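Long-range contact in phenyl-3-pyruvate decarboxylase (Azospirillum brasilense, PDB 2NXW), which catalyses the thiamine diphosphate- and magnesium-dependent decarboxylation of indole-3-pyruvate to indole-3-acetaldehyde, a step in auxin biosynthesis: residues Gln141-Leu155 with Ala171-Pro184. Sequence-based numbering, arbitrary orientation.
Sequences QFQVFKEITVAQARL and AARAQSRPVYLEIP. Unlike the reference sequence in segment 171-184: Q175 (reference Leu).
The ring of Y180 carries F145 over one face, with F145 CB 3.9 Å from the Y180 ring centroid in a CH-pi contact; the two rings lie at 12° to each other with a large lateral offset, leaving little face-to-face overlap. At the edge of Y180 lies F142, whose face receives that edge in an offset edge-to-face pair with planes at 75°, and E182 OE1 sits in turn at the edge of the F142 ring. This aromatic cluster packs helix 140-145 against the sheet, on the face opposite to crossover helix 161-175 of a beta-alpha-beta unit, whose strands 152-154 and 179-184 make one end of the parallel sheet of the N-terminal thiamine diphosphate-binding domain.

With CG anti to the backbone N (chi1 178°), Y180 sends its hydroxyl toward the helix, where Q141 NE2 donates to Y180 OH at 2.8 Å. The hydroxyl in turn donates a hydrogen bond to the anti lone pair of E182 OE1, 2.6 Å from Y180 OH, so two hydrogen bonds, one accepted and one donated, hold the buried hydroxyl. Q141 itself is anchored through OE1 to the backbone N of G93 and through NE2 to S117.

Parallel pairing runs from the Y180 N to A151 O bond through to L155 N, which meets E182 O at 2.8 Å. On the sheet face away from Y180, A153 CB packs 3.8 Å from L181 CD2, beneath helix 161-175. Near the start of strand 179-184, A151 CB touches A171 CB of that helix at 3.6 Å, and V150 N binds P178 O at 2.9 Å.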
loop_
_atom_site.group_PDB
_atom_site.type_symbol
_atom_site.label_atom_id
_atom_site.label_comp_id
_atom_site.label_asym_id
_atom_site.label_seq_id
_atom_site.Cartn_x
_atom_site.Cartn_y
_atom_site.Cartn_z
ATOM N N GLN A 141 17.773 4.518 0.258
ATOM C CA GLN A 141 17.821 5.971 0.271
ATOM C C GLN A 141 17.064 6.591 -0.892
ATOM O O GLN A 141 16.287 7.521 -0.710
ATOM C CB GLN A 141 19.274 6.459 0.275
ATOM C CG GLN A 141 19.402 7.972 0.356
ATOM C CD GLN A 141 20.812 8.428 0.672
ATOM O OE1 GLN A 141 21.438 7.940 1.616
ATOM N NE2 GLN A 141 21.317 9.375 -0.111
ATOM N N PHE A 142 17.304 6.089 -2.096
ATOM C CA PHE A 142 16.619 6.622 -3.262
ATOM C C PHE A 142 15.109 6.439 -3.099
ATOM O O PHE A 142 14.333 7.350 -3.387
ATOM C CB PHE A 142 17.107 5.898 -4.525
ATOM C CG PHE A 142 16.836 6.638 -5.803
ATOM C CD1 PHE A 142 17.816 7.445 -6.376
ATOM C CD2 PHE A 142 15.603 6.528 -6.434
ATOM C CE1 PHE A 142 17.568 8.136 -7.571
ATOM C CE2 PHE A 142 15.345 7.215 -7.628
ATOM C CZ PHE A 142 16.332 8.016 -8.190
ATOM N N GLN A 143 14.697 5.266 -2.613
ATOM C CA GLN A 143 13.275 4.980 -2.437
ATOM C C GLN A 143 12.599 5.903 -1.426
ATOM O O GLN A 143 11.431 6.247 -1.576
ATOM C CB GLN A 143 13.073 3.525 -2.024
ATOM C CG GLN A 143 13.520 2.535 -3.087
ATOM C CD GLN A 143 12.840 2.773 -4.421
ATOM O OE1 GLN A 143 11.614 2.741 -4.519
ATOM N NE2 GLN A 143 13.633 3.017 -5.460
ATOM N N VAL A 144 13.325 6.280 -0.384
ATOM C CA VAL A 144 12.768 7.181 0.607
ATOM C C VAL A 144 12.667 8.584 0.016
ATOM O O VAL A 144 11.633 9.239 0.134
ATOM C CB VAL A 144 13.641 7.192 1.895
ATOM C CG1 VAL A 144 13.300 8.393 2.764
ATOM C CG2 VAL A 144 13.408 5.908 2.681
ATOM N N PHE A 145 13.723 9.053 -0.647
ATOM C CA PHE A 145 13.656 10.397 -1.196
ATOM C C PHE A 145 12.655 10.572 -2.326
ATOM O O PHE A 145 12.128 11.662 -2.520
ATOM C CB PHE A 145 15.049 10.898 -1.597
ATOM C CG PHE A 145 15.797 11.530 -0.449
ATOM C CD1 PHE A 145 16.576 10.757 0.415
ATOM C CD2 PHE A 145 15.632 12.882 -0.172
ATOM C CE1 PHE A 145 17.177 11.327 1.546
ATOM C CE2 PHE A 145 16.226 13.464 0.959
ATOM C CZ PHE A 145 16.999 12.681 1.817
ATOM N N LYS A 146 12.366 9.493 -3.048
ATOM C CA LYS A 146 11.400 9.569 -4.135
ATOM C C LYS A 146 10.019 9.912 -3.580
ATOM O O LYS A 146 9.172 10.440 -4.295
ATOM C CB LYS A 146 11.331 8.237 -4.888
ATOM N N GLU A 147 9.800 9.617 -2.301
ATOM C CA GLU A 147 8.515 9.893 -1.659
ATOM C C GLU A 147 8.331 11.359 -1.267
ATOM O O GLU A 147 7.208 11.806 -1.046
ATOM C CB GLU A 147 8.354 9.033 -0.396
ATOM C CG GLU A 147 8.302 7.530 -0.629
ATOM C CD GLU A 147 7.071 7.097 -1.401
ATOM O OE1 GLU A 147 5.973 7.633 -1.130
ATOM O OE2 GLU A 147 7.202 6.206 -2.267
ATOM N N ILE A 148 9.428 12.109 -1.182
ATOM C CA ILE A 148 9.353 13.505 -0.765
ATOM C C ILE A 148 9.950 14.516 -1.737
ATOM O O ILE A 148 10.314 15.631 -1.350
ATOM C CB ILE A 148 10.014 13.675 0.616
ATOM C CG1 ILE A 148 11.456 13.163 0.573
ATOM C CG2 ILE A 148 9.209 12.911 1.664
ATOM C CD1 ILE A 148 12.208 13.311 1.895
ATOM N N THR A 149 10.043 14.125 -3.005
ATOM C CA THR A 149 10.572 15.003 -4.049
ATOM C C THR A 149 9.761 14.805 -5.322
ATOM O O THR A 149 9.117 13.766 -5.490
ATOM C CB THR A 149 12.061 14.706 -4.362
ATOM O OG1 THR A 149 12.221 13.315 -4.675
ATOM C CG2 THR A 149 12.942 15.058 -3.174
ATOM N N VAL A 150 9.788 15.795 -6.217
ATOM C CA VAL A 150 9.032 15.699 -7.467
ATOM C C VAL A 150 9.798 15.077 -8.624
ATOM O O VAL A 150 9.205 14.725 -9.638
ATOM C CB VAL A 150 8.478 17.075 -7.917
ATOM C CG1 VAL A 150 7.469 17.549 -6.903
ATOM C CG2 VAL A 150 9.597 18.090 -8.104
ATOM N N ALA A 151 11.108 14.948 -8.476
ATOM C CA ALA A 151 11.937 14.348 -9.508
ATOM C C ALA A 151 13.235 13.914 -8.863
ATOM O O ALA A 151 13.675 14.519 -7.879
ATOM C CB ALA A 151 12.209 15.355 -10.624
ATOM N N GLN A 152 13.849 12.877 -9.421
ATOM C CA GLN A 152 15.099 12.357 -8.897
ATOM C C GLN A 152 15.989 11.885 -10.031
ATOM O O GLN A 152 15.508 11.544 -11.115
ATOM C CB GLN A 152 14.862 11.137 -8.001
ATOM C CG GLN A 152 13.761 11.235 -6.952
ATOM C CD GLN A 152 12.376 11.060 -7.539
ATOM O OE1 GLN A 152 12.160 10.213 -8.421
ATOM N NE2 GLN A 152 11.421 11.844 -7.048
ATOM N N ALA A 153 17.290 11.849 -9.772
ATOM C CA ALA A 153 18.218 11.322 -10.753
ATOM C C ALA A 153 19.490 10.860 -10.077
ATOM O O ALA A 153 19.956 11.471 -9.117
ATOM C CB ALA A 153 18.548 12.371 -11.821
ATOM N N ARG A 154 20.023 9.742 -10.556
ATOM C CA ARG A 154 21.293 9.238 -10.077
ATOM C C ARG A 154 22.222 9.598 -11.231
ATOM O O ARG A 154 22.049 9.105 -12.345
ATOM C CB ARG A 154 21.263 7.721 -9.880
ATOM C CG ARG A 154 22.638 7.174 -9.542
ATOM C CD ARG A 154 22.649 5.678 -9.279
ATOM N NE ARG A 154 24.023 5.214 -9.104
ATOM C CZ ARG A 154 24.365 3.992 -8.716
ATOM N NH1 ARG A 154 23.426 3.090 -8.455
ATOM N NH2 ARG A 154 25.651 3.674 -8.586
ATOM N N LEU A 155 23.188 10.471 -10.973
ATOM C CA LEU A 155 24.106 10.909 -12.012
ATOM C C LEU A 155 25.296 9.956 -12.115
ATOM O O LEU A 155 26.433 10.309 -11.781
ATOM C CB LEU A 155 24.563 12.339 -11.715
ATOM C CG LEU A 155 23.418 13.340 -11.501
ATOM C CD1 LEU A 155 23.985 14.729 -11.238
ATOM C CD2 LEU A 155 22.512 13.360 -12.724
ATOM N N ALA A 171 12.184 20.352 -13.200
ATOM C CA ALA A 171 11.005 19.881 -12.476
ATOM C C ALA A 171 10.849 20.680 -11.174
ATOM O O ALA A 171 9.738 21.029 -10.787
ATOM C CB ALA A 171 11.141 18.391 -12.166
ATOM N N ALA A 172 11.965 20.962 -10.505
ATOM C CA ALA A 172 11.913 21.734 -9.267
ATOM C C ALA A 172 11.331 23.119 -9.556
ATOM O O ALA A 172 10.537 23.642 -8.783
ATOM C CB ALA A 172 13.313 21.862 -8.661
ATOM N N ARG A 173 11.709 23.702 -10.687
ATOM C CA ARG A 173 11.218 25.029 -11.050
ATOM C C ARG A 173 9.790 25.008 -11.585
ATOM O O ARG A 173 9.033 25.967 -11.395
ATOM C CB ARG A 173 12.157 25.661 -12.089
ATOM C CG ARG A 173 13.419 26.265 -11.486
ATOM C CD ARG A 173 14.649 26.032 -12.345
ATOM N NE ARG A 173 14.560 26.649 -13.666
ATOM C CZ ARG A 173 14.673 27.951 -13.906
ATOM N NH1 ARG A 173 14.882 28.806 -12.910
ATOM N NH2 ARG A 173 14.592 28.401 -15.153
ATOM N N ALA A 174 9.405 23.909 -12.224
ATOM C CA ALA A 174 8.069 23.821 -12.791
ATOM C C ALA A 174 6.983 23.587 -11.762
ATOM O O ALA A 174 5.856 24.033 -11.944
ATOM C CB ALA A 174 8.018 22.731 -13.863
ATOM N N GLN A 175 7.316 22.893 -10.677
ATOM C CA GLN A 175 6.313 22.616 -9.660
ATOM C C GLN A 175 6.653 23.194 -8.303
ATOM O O GLN A 175 5.881 23.041 -7.367
ATOM C CB GLN A 175 6.080 21.107 -9.543
ATOM C CG GLN A 175 5.329 20.516 -10.740
ATOM C CD GLN A 175 3.851 20.901 -10.780
ATOM O OE1 GLN A 175 3.455 21.983 -10.327
ATOM N NE2 GLN A 175 3.027 20.020 -11.344
ATOM N N SER A 176 7.801 23.855 -8.202
ATOM C CA SER A 176 8.229 24.473 -6.943
ATOM C C SER A 176 8.232 23.474 -5.782
ATOM O O SER A 176 7.613 23.706 -4.742
ATOM C CB SER A 176 7.328 25.671 -6.616
ATOM O OG SER A 176 7.912 26.499 -5.620
ATOM N N ARG A 177 8.927 22.357 -5.976
ATOM C CA ARG A 177 9.043 21.313 -4.958
ATOM C C ARG A 177 10.481 20.812 -4.974
ATOM O O ARG A 177 11.197 20.971 -5.959
ATOM C CB ARG A 177 8.150 20.125 -5.282
ATOM C CG ARG A 177 6.703 20.432 -5.578
ATOM C CD ARG A 177 5.833 20.154 -4.380
ATOM N NE ARG A 177 4.422 20.076 -4.747
ATOM C CZ ARG A 177 3.426 20.177 -3.877
ATOM N NH1 ARG A 177 3.693 20.362 -2.590
ATOM N NH2 ARG A 177 2.166 20.109 -4.285
ATOM N N PRO A 178 10.921 20.176 -3.890
ATOM C CA PRO A 178 12.287 19.655 -3.804
ATOM C C PRO A 178 12.550 18.541 -4.809
ATOM O O PRO A 178 11.619 17.853 -5.244
ATOM C CB PRO A 178 12.374 19.114 -2.374
ATOM C CG PRO A 178 11.346 19.861 -1.641
ATOM C CD PRO A 178 10.211 20.011 -2.612
ATOM N N VAL A 179 13.824 18.370 -5.150
ATOM C CA VAL A 179 14.260 17.314 -6.059
ATOM C C VAL A 179 15.492 16.655 -5.448
ATOM O O VAL A 179 16.134 17.212 -4.542
ATOM C CB VAL A 179 14.585 17.852 -7.471
ATOM C CG1 VAL A 179 13.306 18.302 -8.155
ATOM C CG2 VAL A 179 15.597 19.000 -7.387
ATOM N N TYR A 180 15.830 15.472 -5.955
ATOM C CA TYR A 180 16.935 14.685 -5.435
ATOM C C TYR A 180 17.965 14.272 -6.488
ATOM O O TYR A 180 17.610 13.706 -7.521
ATOM C CB TYR A 180 16.348 13.426 -4.779
ATOM C CG TYR A 180 17.366 12.465 -4.213
ATOM C CD1 TYR A 180 18.117 12.802 -3.096
ATOM C CD2 TYR A 180 17.564 11.201 -4.789
ATOM C CE1 TYR A 180 19.039 11.921 -2.557
ATOM C CE2 TYR A 180 18.485 10.310 -4.257
ATOM C CZ TYR A 180 19.222 10.675 -3.142
ATOM O OH TYR A 180 20.155 9.802 -2.631
ATOM N N LEU A 181 19.236 14.561 -6.216
ATOM C CA LEU A 181 20.324 14.192 -7.115
ATOM C C LEU A 181 21.329 13.387 -6.310
ATOM O O LEU A 181 21.814 13.844 -5.277
ATOM C CB LEU A 181 21.009 15.435 -7.696
ATOM C CG LEU A 181 20.153 16.255 -8.665
ATOM C CD1 LEU A 181 20.882 17.545 -9.055
ATOM C CD2 LEU A 181 19.850 15.414 -9.914
ATOM N N GLU A 182 21.639 12.185 -6.788
ATOM C CA GLU A 182 22.574 11.289 -6.125
ATOM C C GLU A 182 23.806 11.211 -7.026
ATOM O O GLU A 182 23.692 10.890 -8.210
ATOM C CB GLU A 182 21.888 9.924 -5.972
ATOM C CG GLU A 182 22.598 8.894 -5.139
ATOM C CD GLU A 182 21.726 7.671 -4.934
ATOM O OE1 GLU A 182 20.788 7.729 -4.105
ATOM O OE2 GLU A 182 21.967 6.653 -5.614
ATOM N N ILE A 183 24.976 11.518 -6.477
ATOM C CA ILE A 183 26.206 11.518 -7.264
ATOM C C ILE A 183 27.274 10.548 -6.757
ATOM O O ILE A 183 27.896 10.786 -5.721
ATOM C CB ILE A 183 26.839 12.935 -7.302
ATOM C CG1 ILE A 183 25.792 13.970 -7.727
ATOM C CG2 ILE A 183 28.020 12.953 -8.269
ATOM C CD1 ILE A 183 26.317 15.397 -7.766
ATOM N N PRO A 184 27.491 9.426 -7.477
ATOM C CA PRO A 184 28.508 8.448 -7.070
ATOM C C PRO A 184 29.830 9.225 -6.954
ATOM O O PRO A 184 30.137 10.055 -7.808
ATOM C CB PRO A 184 28.509 7.458 -8.234
ATOM C CG PRO A 184 27.074 7.481 -8.691
ATOM C CD PRO A 184 26.742 8.961 -8.660
#